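Local structure of Udp-n-acetylglucosamine pyrophosphorylase (Trypanosoma brucei, 4BQH) at residues N55-E60 against S376-H381; Q13-A18 against V49-F54; Y380-K385 against M395-E400. The protein probably catalyses the formation of UDP-N-acetylglucosamine and diphosphate from UTP and N-acetylglucosamine 1-phosphate, and is captured here with a bound allosteric inhibitor. All blocks are in the same frame, centred on the assembly; numbering follows the deposited sequence.

Contact 1 (N55-E60 against S376-H381); sequences NDVLRE and SFTQYH. With 9VU ((3S)-3-[2-(1,3-benzodioxol-5-yl)-2-oxidanylidene-ethyl]-4-bromanyl-5-methyl-3-oxidanyl-1H-indol-2-one), chain C.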
loop_
_atom_site.group_PDB
_atom_site.type_symbol
_atom_site.label_atom_id
_atom_site.label_comp_id
_atom_site.label_asym_id
_atom_site.label_seq_id
_atom_site.Cartn_x
_atom_site.Cartn_y
_atom_site.Cartn_z
ATOM N N ASN A 55 3.372 25.429 9.647
ATOM C CA ASN A 55 3.015 26.134 10.888
ATOM C C ASN A 55 1.504 26.118 11.131
ATOM O O ASN A 55 1.049 25.896 12.256
ATOM C CB ASN A 55 3.524 27.578 10.872
ATOM C CG ASN A 55 5.033 27.668 10.722
ATOM O OD1 ASN A 55 5.795 26.821 11.224
ATOM N ND2 ASN A 55 5.476 28.719 10.033
ATOM N N ASP A 56 0.721 26.329 10.071
ATOM C CA ASP A 56 -0.745 26.261 10.189
ATOM C C ASP A 56 -1.201 24.846 10.495
ATOM O O ASP A 56 -2.147 24.648 11.247
ATOM C CB ASP A 56 -1.407 26.687 8.873
ATOM C CG ASP A 56 -1.270 28.164 8.600
ATOM O OD1 ASP A 56 -1.061 28.935 9.558
ATOM O OD2 ASP A 56 -1.372 28.564 7.418
ATOM N N VAL A 57 -0.526 23.872 9.886
ATOM C CA VAL A 57 -0.850 22.469 10.124
ATOM C C VAL A 57 -0.633 22.166 11.607
ATOM O O VAL A 57 -1.497 21.573 12.272
ATOM C CB VAL A 57 0.022 21.544 9.245
ATOM C CG1 VAL A 57 -0.192 20.083 9.641
ATOM C CG2 VAL A 57 -0.315 21.747 7.767
ATOM N N LEU A 58 0.508 22.593 12.142
ATOM C CA LEU A 58 0.804 22.300 13.549
ATOM C C LEU A 58 -0.255 22.925 14.442
ATOM O O LEU A 58 -0.794 22.275 15.343
ATOM C CB LEU A 58 2.171 22.845 13.961
ATOM C CG LEU A 58 2.528 22.666 15.451
ATOM C CD1 LEU A 58 2.717 21.184 15.765
ATOM C CD2 LEU A 58 3.800 23.456 15.754
ATOM N N ARG A 59 -0.578 24.183 14.168
ATOM C CA ARG A 59 -1.504 24.908 15.020
ATOM C C ARG A 59 -2.875 24.229 15.071
ATOM O O ARG A 59 -3.427 24.003 16.163
ATOM C CB ARG A 59 -1.643 26.333 14.519
ATOM C CG ARG A 59 -2.404 27.235 15.463
ATOM C CD ARG A 59 -2.569 28.582 14.811
ATOM N NE ARG A 59 -3.322 29.508 15.647
ATOM C CZ ARG A 59 -3.460 30.790 15.339
ATOM N NH1 ARG A 59 -2.904 31.248 14.224
ATOM N NH2 ARG A 59 -4.147 31.597 16.136
ATOM N N GLU A 60 -3.410 23.897 13.898
ATOM C CA GLU A 60 -4.726 23.287 13.790
ATOM C C GLU A 60 -4.729 21.868 14.335
ATOM O O GLU A 60 -5.642 21.478 15.087
ATOM C CB GLU A 60 -5.232 23.291 12.345
ATOM C CG GLU A 60 -6.466 22.408 12.168
ATOM C CD GLU A 60 -7.626 23.072 11.443
ATOM O OE1 GLU A 60 -7.400 24.017 10.663
ATOM O OE2 GLU A 60 -8.780 22.628 11.637
ATOM N N SER A 376 -3.955 22.867 0.963
ATOM C CA SER A 376 -4.481 23.795 1.978
ATOM C C SER A 376 -5.081 23.080 3.170
ATOM O O SER A 376 -5.702 23.702 4.032
ATOM C CB SER A 376 -5.484 24.769 1.352
ATOM O OG SER A 376 -6.670 24.103 0.912
ATOM N N PHE A 377 -4.866 21.772 3.250
ATOM C CA PHE A 377 -5.504 20.940 4.267
ATOM C C PHE A 377 -4.640 20.987 5.523
ATOM O O PHE A 377 -3.410 20.855 5.431
ATOM C CB PHE A 377 -5.574 19.503 3.722
ATOM C CG PHE A 377 -6.074 18.486 4.700
ATOM C CD1 PHE A 377 -7.436 18.260 4.850
ATOM C CD2 PHE A 377 -5.176 17.692 5.399
ATOM C CE1 PHE A 377 -7.906 17.284 5.739
ATOM C CE2 PHE A 377 -5.631 16.722 6.299
ATOM C CZ PHE A 377 -6.989 16.519 6.465
ATOM N N THR A 378 -5.274 21.144 6.685
ATOM C CA THR A 378 -4.503 21.355 7.908
ATOM C C THR A 378 -4.849 20.412 9.038
ATOM O O THR A 378 -4.262 20.537 10.110
ATOM C CB THR A 378 -4.671 22.797 8.445
ATOM O OG1 THR A 378 -6.062 23.079 8.527
ATOM C CG2 THR A 378 -4.003 23.803 7.520
ATOM N N GLN A 379 -5.758 19.466 8.792
ATOM C CA GLN A 379 -6.223 18.522 9.834
ATOM C C GLN A 379 -5.385 17.251 9.914
ATOM O O GLN A 379 -5.869 16.130 9.685
ATOM C CB GLN A 379 -7.719 18.231 9.639
ATOM C CG GLN A 379 -8.530 19.517 9.745
ATOM C CD GLN A 379 -10.029 19.293 9.825
ATOM O OE1 GLN A 379 -10.528 18.181 9.605
ATOM N NE2 GLN A 379 -10.766 20.357 10.143
ATOM N N TYR A 380 -4.117 17.426 10.272
ATOM C CA TYR A 380 -3.233 16.266 10.433
ATOM C C TYR A 380 -3.416 15.668 11.818
ATOM O O TYR A 380 -4.110 16.241 12.680
ATOM C CB TYR A 380 -1.761 16.680 10.230
ATOM C CG TYR A 380 -1.309 16.909 8.798
ATOM C CD1 TYR A 380 -1.998 17.784 7.944
ATOM C CD2 TYR A 380 -0.152 16.299 8.313
ATOM C CE1 TYR A 380 -1.551 18.037 6.649
ATOM C CE2 TYR A 380 0.289 16.528 7.018
ATOM C CZ TYR A 380 -0.407 17.401 6.193
ATOM O OH TYR A 380 0.030 17.656 4.919
ATOM N N HIS A 381 -2.786 14.514 12.028
ATOM C CA HIS A 381 -2.827 13.812 13.300
ATOM C C HIS A 381 -1.564 14.122 14.070
ATOM O O HIS A 381 -0.458 13.765 13.640
ATOM C CB HIS A 381 -2.925 12.316 13.039
ATOM C CG HIS A 381 -4.188 11.906 12.336
ATOM N ND1 HIS A 381 -4.355 12.032 10.994
ATOM C CD2 HIS A 381 -5.354 11.332 12.824
ATOM C CE1 HIS A 381 -5.573 11.583 10.645
ATOM N NE2 HIS A 381 -6.192 11.148 11.762
HETATM O OAN 9VU C . 3.792 21.267 2.248
HETATM C CAH 9VU C . 3.346 20.756 1.202
HETATM N NAG 9VU C . 3.870 20.960 -0.010
HETATM C CAC 9VU C . 3.125 20.287 -0.928
HETATM C CAB 9VU C . 3.280 20.235 -2.255
HETATM C CAA 9VU C . 2.412 19.521 -3.095
HETATM C CAF 9VU C . 1.335 18.854 -2.498
HETATM C CAJ 9VU C . 0.416 18.113 -3.316
HETATM C CAE 9VU C . 1.212 18.940 -1.093
HETATM BR BRA 9VU C . -0.222 17.967 -0.316
HETATM C CAD 9VU C . 2.090 19.641 -0.322
HETATM C CAI 9VU C . 2.198 19.925 1.086
HETATM O OAL 9VU C . 1.089 20.724 1.507
HETATM C CAM 9VU C . 2.169 18.693 2.031
HETATM C CAO 9VU C . 3.406 17.781 1.898
HETATM O OAP 9VU C . 4.358 18.188 1.215
HETATM C CAQ 9VU C . 3.409 16.546 2.612
HETATM C CAV 9VU C . 2.252 15.984 3.156
HETATM C CAU 9VU C . 2.282 14.823 3.835
HETATM O OAY 9VU C . 1.247 14.143 4.411
HETATM C CAX 9VU C . 1.906 13.222 5.323
HETATM O OAW 9VU C . 3.175 12.990 4.699
HETATM C CAT 9VU C . 3.415 14.139 3.995
HETATM C CAS 9VU C . 4.566 14.607 3.486
HETATM C CAR 9VU C . 4.588 15.807 2.777
HETATM O O HOH W 1 -9.550 22.486 8.776
#

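Contact 2 (Q13-A18 against V49-F54); sequences QRLTGA and VDFRHF. With 9VU ((3S)-3-[2-(1,3-benzodioxol-5-yl)-2-oxidanylidene-ethyl]-4-bromanyl-5-methyl-3-oxidanyl-1H-indol-2-one), chain C.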
loop_
_atom_site.group_PDB
_atom_site.type_symbol
_atom_site.label_atom_id
_atom_site.label_comp_id
_atom_site.label_asym_id
_atom_site.label_seq_id
_atom_site.Cartn_x
_atom_site.Cartn_y
_atom_site.Cartn_z
ATOM N N GLN A 13 15.520 30.529 0.155
ATOM C CA GLN A 13 14.269 31.113 -0.341
ATOM C C GLN A 13 13.075 30.419 0.312
ATOM O O GLN A 13 12.145 31.077 0.817
ATOM C CB GLN A 13 14.200 30.996 -1.872
ATOM C CG GLN A 13 13.155 31.888 -2.538
ATOM C CD GLN A 13 13.224 31.869 -4.065
ATOM N N ARG A 14 13.128 29.087 0.350
ATOM C CA ARG A 14 12.043 28.315 0.987
ATOM C C ARG A 14 11.836 28.640 2.456
ATOM O O ARG A 14 10.710 28.596 2.918
ATOM C CB ARG A 14 12.229 26.820 0.791
ATOM C CG ARG A 14 12.062 26.387 -0.659
ATOM C CD ARG A 14 12.420 24.934 -0.843
ATOM N NE ARG A 14 11.544 24.084 -0.028
ATOM C CZ ARG A 14 11.803 22.824 0.288
ATOM N NH1 ARG A 14 12.920 22.240 -0.137
ATOM N NH2 ARG A 14 10.943 22.145 1.047
ATOM N N LEU A 15 12.905 28.988 3.179
ATOM C CA LEU A 15 12.790 29.291 4.614
ATOM C C LEU A 15 12.629 30.775 4.962
ATOM O O LEU A 15 12.388 31.115 6.127
ATOM C CB LEU A 15 13.952 28.657 5.406
ATOM C CG LEU A 15 13.827 27.160 5.787
ATOM C CD1 LEU A 15 12.708 26.934 6.804
ATOM C CD2 LEU A 15 13.611 26.257 4.580
ATOM N N THR A 16 12.763 31.650 3.970
ATOM C CA THR A 16 12.583 33.079 4.204
ATOM C C THR A 16 11.115 33.407 4.476
ATOM O O THR A 16 10.249 33.028 3.690
ATOM C CB THR A 16 13.109 33.903 3.018
ATOM O OG1 THR A 16 14.514 33.675 2.891
ATOM C CG2 THR A 16 12.854 35.401 3.249
ATOM N N GLY A 17 10.846 34.064 5.601
ATOM C CA GLY A 17 9.475 34.469 5.959
ATOM C C GLY A 17 8.621 33.317 6.473
ATOM O O GLY A 17 7.401 33.441 6.577
ATOM N N ALA A 18 9.269 32.198 6.812
ATOM C CA ALA A 18 8.570 30.969 7.266
ATOM C C ALA A 18 8.397 30.807 8.785
ATOM O O ALA A 18 7.909 29.772 9.258
ATOM C CB ALA A 18 9.241 29.735 6.670
ATOM N N VAL A 49 7.994 20.592 0.540
ATOM C CA VAL A 49 7.348 20.967 1.809
ATOM C C VAL A 49 7.261 22.483 1.937
ATOM O O VAL A 49 8.260 23.203 1.764
ATOM C CB VAL A 49 8.101 20.385 3.035
ATOM C CG1 VAL A 49 7.664 21.066 4.340
ATOM C CG2 VAL A 49 7.941 18.861 3.099
ATOM N N ASP A 50 6.059 22.958 2.251
ATOM C CA ASP A 50 5.797 24.379 2.417
ATOM C C ASP A 50 5.842 24.678 3.918
ATOM O O ASP A 50 4.931 24.329 4.661
ATOM C CB ASP A 50 4.422 24.695 1.799
ATOM C CG ASP A 50 4.025 26.168 1.891
ATOM O OD1 ASP A 50 4.496 26.921 2.751
ATOM O OD2 ASP A 50 3.172 26.561 1.080
ATOM N N PHE A 51 6.944 25.282 4.362
ATOM C CA PHE A 51 7.177 25.456 5.798
ATOM C C PHE A 51 6.159 26.378 6.450
ATOM O O PHE A 51 5.692 26.092 7.554
ATOM C CB PHE A 51 8.641 25.880 6.066
ATOM C CG PHE A 51 9.625 24.772 5.834
ATOM C CD1 PHE A 51 9.856 23.811 6.823
ATOM C CD2 PHE A 51 10.298 24.649 4.618
ATOM C CE1 PHE A 51 10.739 22.764 6.596
ATOM C CE2 PHE A 51 11.187 23.608 4.390
ATOM C CZ PHE A 51 11.418 22.669 5.377
ATOM N N ARG A 52 5.756 27.460 5.769
ATOM C CA ARG A 52 4.694 28.312 6.323
ATOM C C ARG A 52 3.385 27.551 6.505
ATOM O O ARG A 52 2.727 27.663 7.540
ATOM C CB ARG A 52 4.405 29.503 5.411
ATOM C CG ARG A 52 5.422 30.612 5.512
ATOM C CD ARG A 52 5.025 31.788 4.623
ATOM N NE ARG A 52 3.810 32.452 5.101
ATOM C CZ ARG A 52 3.759 33.361 6.073
ATOM N NH1 ARG A 52 4.859 33.738 6.716
ATOM N NH2 ARG A 52 2.590 33.905 6.411
ATOM N N HIS A 53 3.013 26.783 5.484
ATOM C CA HIS A 53 1.822 25.957 5.550
ATOM C C HIS A 53 1.898 25.025 6.740
ATOM O O HIS A 53 0.923 24.837 7.457
ATOM C CB HIS A 53 1.645 25.170 4.246
ATOM C CG HIS A 53 0.573 24.128 4.328
ATOM N ND1 HIS A 53 -0.723 24.439 4.566
ATOM C CD2 HIS A 53 0.641 22.743 4.241
ATOM C CE1 HIS A 53 -1.449 23.302 4.615
ATOM N NE2 HIS A 53 -0.619 22.268 4.393
ATOM N N PHE A 54 3.061 24.430 6.983
ATOM C CA PHE A 54 3.162 23.512 8.125
ATOM C C PHE A 54 3.045 24.139 9.517
ATOM O O PHE A 54 2.645 23.452 10.469
ATOM C CB PHE A 54 4.367 22.588 7.988
ATOM C CG PHE A 54 4.029 21.302 7.270
ATOM C CD1 PHE A 54 3.387 20.260 7.963
ATOM C CD2 PHE A 54 4.273 21.160 5.901
ATOM C CE1 PHE A 54 3.042 19.077 7.313
ATOM C CE2 PHE A 54 3.929 19.969 5.237
ATOM C CZ PHE A 54 3.295 18.940 5.944
HETATM O OAN 9VU C . 3.792 21.267 2.248
HETATM C CAH 9VU C . 3.346 20.756 1.202
HETATM N NAG 9VU C . 3.870 20.960 -0.010
HETATM C CAC 9VU C . 3.125 20.287 -0.928
HETATM C CAB 9VU C . 3.280 20.235 -2.255
HETATM C CAA 9VU C . 2.412 19.521 -3.095
HETATM C CAF 9VU C . 1.335 18.854 -2.498
HETATM C CAJ 9VU C . 0.416 18.113 -3.316
HETATM C CAE 9VU C . 1.212 18.940 -1.093
HETATM BR BRA 9VU C . -0.222 17.967 -0.316
HETATM C CAD 9VU C . 2.090 19.641 -0.322
HETATM C CAI 9VU C . 2.198 19.925 1.086
HETATM O OAL 9VU C . 1.089 20.724 1.507
HETATM C CAM 9VU C . 2.169 18.693 2.031
HETATM C CAO 9VU C . 3.406 17.781 1.898
HETATM O OAP 9VU C . 4.358 18.188 1.215
HETATM C CAQ 9VU C . 3.409 16.546 2.612
HETATM C CAV 9VU C . 2.252 15.984 3.156
HETATM C CAU 9VU C . 2.282 14.823 3.835
HETATM O OAY 9VU C . 1.247 14.143 4.411
HETATM C CAX 9VU C . 1.906 13.222 5.323
HETATM O OAW 9VU C . 3.175 12.990 4.699
HETATM C CAT 9VU C . 3.415 14.139 3.995
HETATM C CAS 9VU C . 4.566 14.607 3.486
HETATM C CAR 9VU C . 4.588 15.807 2.777
HETATM O O HOH W 2 8.608 26.933 2.405
HETATM O O HOH W 3 8.819 25.320 0.016
#

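Contact 3 (Y380-K385 against M395-E400); sequences YHAARK and MGIKLE. With 9VU ((3S)-3-[2-(1,3-benzodioxol-5-yl)-2-oxidanylidene-ethyl]-4-bromanyl-5-methyl-3-oxidanyl-1H-indol-2-one), chain C.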
loop_
_atom_site.group_PDB
_atom_site.type_symbol
_atom_site.label_atom_id
_atom_site.label_comp_id
_atom_site.label_asym_id
_atom_site.label_seq_id
_atom_site.Cartn_x
_atom_site.Cartn_y
_atom_site.Cartn_z
ATOM N N TYR A 380 -4.117 17.426 10.272
ATOM C CA TYR A 380 -3.233 16.266 10.433
ATOM C C TYR A 380 -3.416 15.668 11.818
ATOM O O TYR A 380 -4.110 16.241 12.680
ATOM C CB TYR A 380 -1.761 16.680 10.230
ATOM C CG TYR A 380 -1.309 16.909 8.798
ATOM C CD1 TYR A 380 -1.998 17.784 7.944
ATOM C CD2 TYR A 380 -0.152 16.299 8.313
ATOM C CE1 TYR A 380 -1.551 18.037 6.649
ATOM C CE2 TYR A 380 0.289 16.528 7.018
ATOM C CZ TYR A 380 -0.407 17.401 6.193
ATOM O OH TYR A 380 0.030 17.656 4.919
ATOM N N HIS A 381 -2.786 14.514 12.028
ATOM C CA HIS A 381 -2.827 13.812 13.300
ATOM C C HIS A 381 -1.564 14.122 14.070
ATOM O O HIS A 381 -0.458 13.765 13.640
ATOM C CB HIS A 381 -2.925 12.316 13.039
ATOM C CG HIS A 381 -4.188 11.906 12.336
ATOM N ND1 HIS A 381 -4.355 12.032 10.994
ATOM C CD2 HIS A 381 -5.354 11.332 12.824
ATOM C CE1 HIS A 381 -5.573 11.583 10.645
ATOM N NE2 HIS A 381 -6.192 11.148 11.762
ATOM N N ALA A 382 -1.710 14.813 15.201
ATOM C CA ALA A 382 -0.558 15.240 16.002
ATOM C C ALA A 382 -0.353 14.261 17.148
ATOM O O ALA A 382 -1.329 13.784 17.766
ATOM C CB ALA A 382 -0.802 16.638 16.560
ATOM N N ALA A 383 0.896 13.941 17.440
ATOM C CA ALA A 383 1.214 13.080 18.569
ATOM C C ALA A 383 2.424 13.656 19.302
ATOM O O ALA A 383 3.338 14.156 18.666
ATOM C CB ALA A 383 1.508 11.652 18.099
ATOM N N ARG A 384 2.396 13.604 20.636
ATOM C CA ARG A 384 3.543 13.996 21.464
ATOM C C ARG A 384 4.451 12.805 21.609
ATOM O O ARG A 384 3.996 11.711 21.945
ATOM C CB ARG A 384 3.103 14.456 22.869
ATOM C CG ARG A 384 2.171 15.644 22.906
ATOM C CD ARG A 384 0.774 15.251 23.388
ATOM N NE ARG A 384 -0.223 16.265 23.018
ATOM C CZ ARG A 384 -0.620 17.272 23.796
ATOM N NH1 ARG A 384 -0.131 17.417 25.027
ATOM N NH2 ARG A 384 -1.520 18.134 23.340
ATOM N N LYS A 385 5.739 13.013 21.359
ATOM C CA LYS A 385 6.712 11.936 21.303
ATOM C C LYS A 385 8.005 12.393 21.956
ATOM O O LYS A 385 8.325 13.576 21.942
ATOM C CB LYS A 385 7.015 11.571 19.849
ATOM C CG LYS A 385 5.856 11.024 19.041
ATOM C CD LYS A 385 5.723 9.522 19.233
ATOM C CE LYS A 385 4.455 9.005 18.575
ATOM N NZ LYS A 385 4.073 7.690 19.163
ATOM N N MET A 395 10.806 16.576 24.226
ATOM C CA MET A 395 9.422 16.280 23.881
ATOM C C MET A 395 9.077 17.125 22.663
ATOM O O MET A 395 9.405 18.307 22.622
ATOM C CB MET A 395 8.489 16.634 25.052
ATOM C CG MET A 395 8.615 15.710 26.267
ATOM S SD MET A 395 8.761 13.950 25.869
ATOM C CE MET A 395 7.096 13.532 25.341
ATOM N N GLY A 396 8.452 16.515 21.657
ATOM C CA GLY A 396 8.070 17.266 20.455
ATOM C C GLY A 396 6.795 16.716 19.855
ATOM O O GLY A 396 6.263 15.716 20.330
ATOM N N ILE A 397 6.337 17.366 18.793
ATOM C CA ILE A 397 5.078 16.985 18.132
ATOM C C ILE A 397 5.423 16.418 16.759
ATOM O O ILE A 397 6.131 17.067 15.988
ATOM C CB ILE A 397 4.125 18.188 17.971
ATOM C CG1 ILE A 397 3.795 18.825 19.341
ATOM C CG2 ILE A 397 2.844 17.755 17.227
ATOM C CD1 ILE A 397 3.085 17.885 20.307
ATOM N N LYS A 398 4.922 15.218 16.474
ATOM C CA LYS A 398 5.030 14.616 15.129
ATOM C C LYS A 398 3.670 14.700 14.453
ATOM O O LYS A 398 2.637 14.636 15.120
ATOM C CB LYS A 398 5.543 13.180 15.214
ATOM C CG LYS A 398 6.963 13.097 15.760
ATOM C CD LYS A 398 7.575 11.718 15.488
ATOM C CE LYS A 398 9.031 11.639 15.950
ATOM N NZ LYS A 398 9.553 10.239 15.803
ATOM N N LEU A 399 3.665 14.916 13.145
ATOM C CA LEU A 399 2.417 15.146 12.425
ATOM C C LEU A 399 2.281 14.108 11.344
ATOM O O LEU A 399 3.233 13.863 10.623
ATOM C CB LEU A 399 2.440 16.531 11.775
ATOM C CG LEU A 399 2.466 17.688 12.777
ATOM C CD1 LEU A 399 2.813 18.976 12.031
ATOM C CD2 LEU A 399 1.123 17.834 13.482
ATOM N N GLU A 400 1.098 13.517 11.207
ATOM C CA GLU A 400 0.911 12.498 10.166
ATOM C C GLU A 400 -0.377 12.751 9.403
ATOM O O GLU A 400 -1.331 13.293 9.950
ATOM C CB GLU A 400 0.886 11.077 10.784
ATOM C CG GLU A 400 2.248 10.640 11.343
ATOM C CD GLU A 400 2.237 9.259 12.009
ATOM O OE1 GLU A 400 1.156 8.726 12.331
ATOM O OE2 GLU A 400 3.334 8.702 12.246
HETATM O OAN 9VU C . 3.792 21.267 2.248
HETATM C CAH 9VU C . 3.346 20.756 1.202
HETATM N NAG 9VU C . 3.870 20.960 -0.010
HETATM C CAC 9VU C . 3.125 20.287 -0.928
HETATM C CAB 9VU C . 3.280 20.235 -2.255
HETATM C CAA 9VU C . 2.412 19.521 -3.095
HETATM C CAF 9VU C . 1.335 18.854 -2.498
HETATM C CAJ 9VU C . 0.416 18.113 -3.316
HETATM C CAE 9VU C . 1.212 18.940 -1.093
HETATM BR BRA 9VU C . -0.222 17.967 -0.316
HETATM C CAD 9VU C . 2.090 19.641 -0.322
HETATM C CAI 9VU C . 2.198 19.925 1.086
HETATM O OAL 9VU C . 1.089 20.724 1.507
HETATM C CAM 9VU C . 2.169 18.693 2.031
HETATM C CAO 9VU C . 3.406 17.781 1.898
HETATM O OAP 9VU C . 4.358 18.188 1.215
HETATM C CAQ 9VU C . 3.409 16.546 2.612
HETATM C CAV 9VU C . 2.252 15.984 3.156
HETATM C CAU 9VU C . 2.282 14.823 3.835
HETATM O OAY 9VU C . 1.247 14.143 4.411
HETATM C CAX 9VU C . 1.906 13.222 5.323
HETATM O OAW 9VU C . 3.175 12.990 4.699
HETATM C CAT 9VU C . 3.415 14.139 3.995
HETATM C CAS 9VU C . 4.566 14.607 3.486
HETATM C CAR 9VU C . 4.588 15.807 2.777
#

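Contact 1 (N55-E60 against S376-H381)
Val-57, on a middle turn of helix 51-64, meets Thr-378 in the irregular segment between helix 364-374 and strand 381-387. Their CA atoms are 4.4 Å apart. Gln-379 is the centre of an inverse gamma turn, and Thr-378, Gln-379 and Tyr-380 all touch the helix. Val-57 CG1 lies over one face of the Tyr-380 ring, offset toward the rim, 3.7 Å from the ring centroid, in a CH-pi contact. With CG1 anti to the backbone N (chi1 172°), this methyl, not CG2, meets the ring face. Glu-60 bends at chi2 and crosses Thr-378 at about a right angle. Thr-378 OG1 donates to Glu-60 OE1 at 2.7 Å, coming from above the carboxylate plane. The other oxygen, Glu-60 OE2, takes a weak bond of 3.4 Å from Gln-379 NE2. Water 1 donates to Glu-60 OE2 and accepts a weak bond from Gln-379 NE2. The stronger partner of Gln-379 is Arg-408, whose NH2 is hydrogen-bonded to OE1. Tyr-380 OH lies 3.3 Å from CAV of the inhibitor. Glu-60 thus holds Thr-378 by a short bond and Gln-379 only weakly, while the buried Val-57 backs a ring that lines the inhibitor site.

Contact 2 (Q13-A18 against V49-F54)
Arg-14 leaves helix 7-15 with CG opposite its carbonyl carbon (chi1 -68°), then bends at chi3, and this carries its guanidinium to the backbone of Val-49. Arg-52 also bends at chi3 (67°), which brings its NH1 to Gly-17. Arg-14 NH2 donates a nearly straight bond to Val-49 O at 3.0 Å. The donor lies in the carbonyl plane of Val-49, on a lone pair, and the oxygen lies near the guanidinium plane of Arg-14. Water 3 links Arg-14 NE to the same oxygen. Arg-14 NH2 also bonds Leu-46 O, and NH1 bonds Ile-42 O, so three backbone carbonyls hold the guanidinium in place. Arg-52 NH1 donates a short, somewhat bent hydrogen bond to Gly-17 O (2.6 Å), nearly along the C=O axis and close to the guanidinium plane. Gly-17 belongs to a type II beta turn from Leu-15 to Ala-18, and its positive phi suits glycine. The facing segment begins helix 51-64. Asp-50 is the N-cap, and its OD1 accepts from His-53 N at 3.1 Å. Water 2 bridges Arg-14 O and Phe-51 N in the first turn of that helix. Asp-50 N in turn donates to OAN of the inhibitor at 2.8 Å, and Phe-54 CE2 approaches that oxygen with its ring edge. The apolar centre is the Phe-51 ring. Leu-15 CD1 sits over one face, 4.1 Å from the centroid, in a CH-pi contact. Val-49 CG1 covers the opposite face. Leu-15 CD2 touches Phe-51 CE2 at 3.6 Å, and Ala-18 CB packs on Phe-51 CB at 3.9 Å.

Contact 3 (Y380-K385 against M395-E400)
Glu-400 O is gripped by two donors of His-381. The motif is a two-stranded antiparallel beta hairpin, strands 381-387 and 394-400. His-381 N gives a nearly straight bond of 2.8 Å to Glu-400 O, in the carbonyl plane. The ring adds a weak bond from His-381 ND1 to Glu-400 O at 3.4 Å, with the oxygen at the ring edge and in its plane. This weak bond and an edge-to-face contact with Phe-402 probably help set the ring's rotation. His-381 with Glu-400, Ala-383 with Lys-398 and Lys-385 with Gly-396 are hydrogen-bonded pairs. Ala-382 with Leu-399 and Arg-384 with Ile-397 are non-hydrogen-bonded pairs. The side chains of these last two pairs share one face. There Ala-382 CB lies against Leu-399 CD2 at 3.8 Å and Ile-397 CG2 at 3.9 Å. Ile-397 and Leu-399 also pack on helix 51-64, so this face joins the hairpin to that helix. Arg-384 runs side by side with Ile-397, its CG 3.6 Å from Ile-397 CD1, and its guanidinium forms a salt bridge with Glu-218. On the other face, the aliphatic parts of Lys-385 and Lys-398 cross at about a right angle. Lys-385 NZ stays 6.9 Å from Lys-398 NZ. Met-395 folds back at chi2 and chi3, and this places its CE 3.6 Å from Lys-385 O.

How the contacts relate
From the N terminus, contact 2 comes first. It closes a mostly helical loop of 30 residues and ties the end of helix 7-15 to the start of helix 51-64. Contact 1 opens on the next turns of that helix and closes a loop of 315 residues, bringing in the segment after helix 364-374. Contact 3 begins where contact 1 ends, at Tyr-380 and His-381, and closes the short hairpin. No contact lies within the loop of another. Helix 51-64 therefore joins the N-terminal helical part to the hairpin. Contacts 1 and 2 meet where Asn-55 ND2 probably bonds Ala-18 O. Contacts 1 and 3 meet where Leu-58 packs on Ile-397. All three touch the inhibitor.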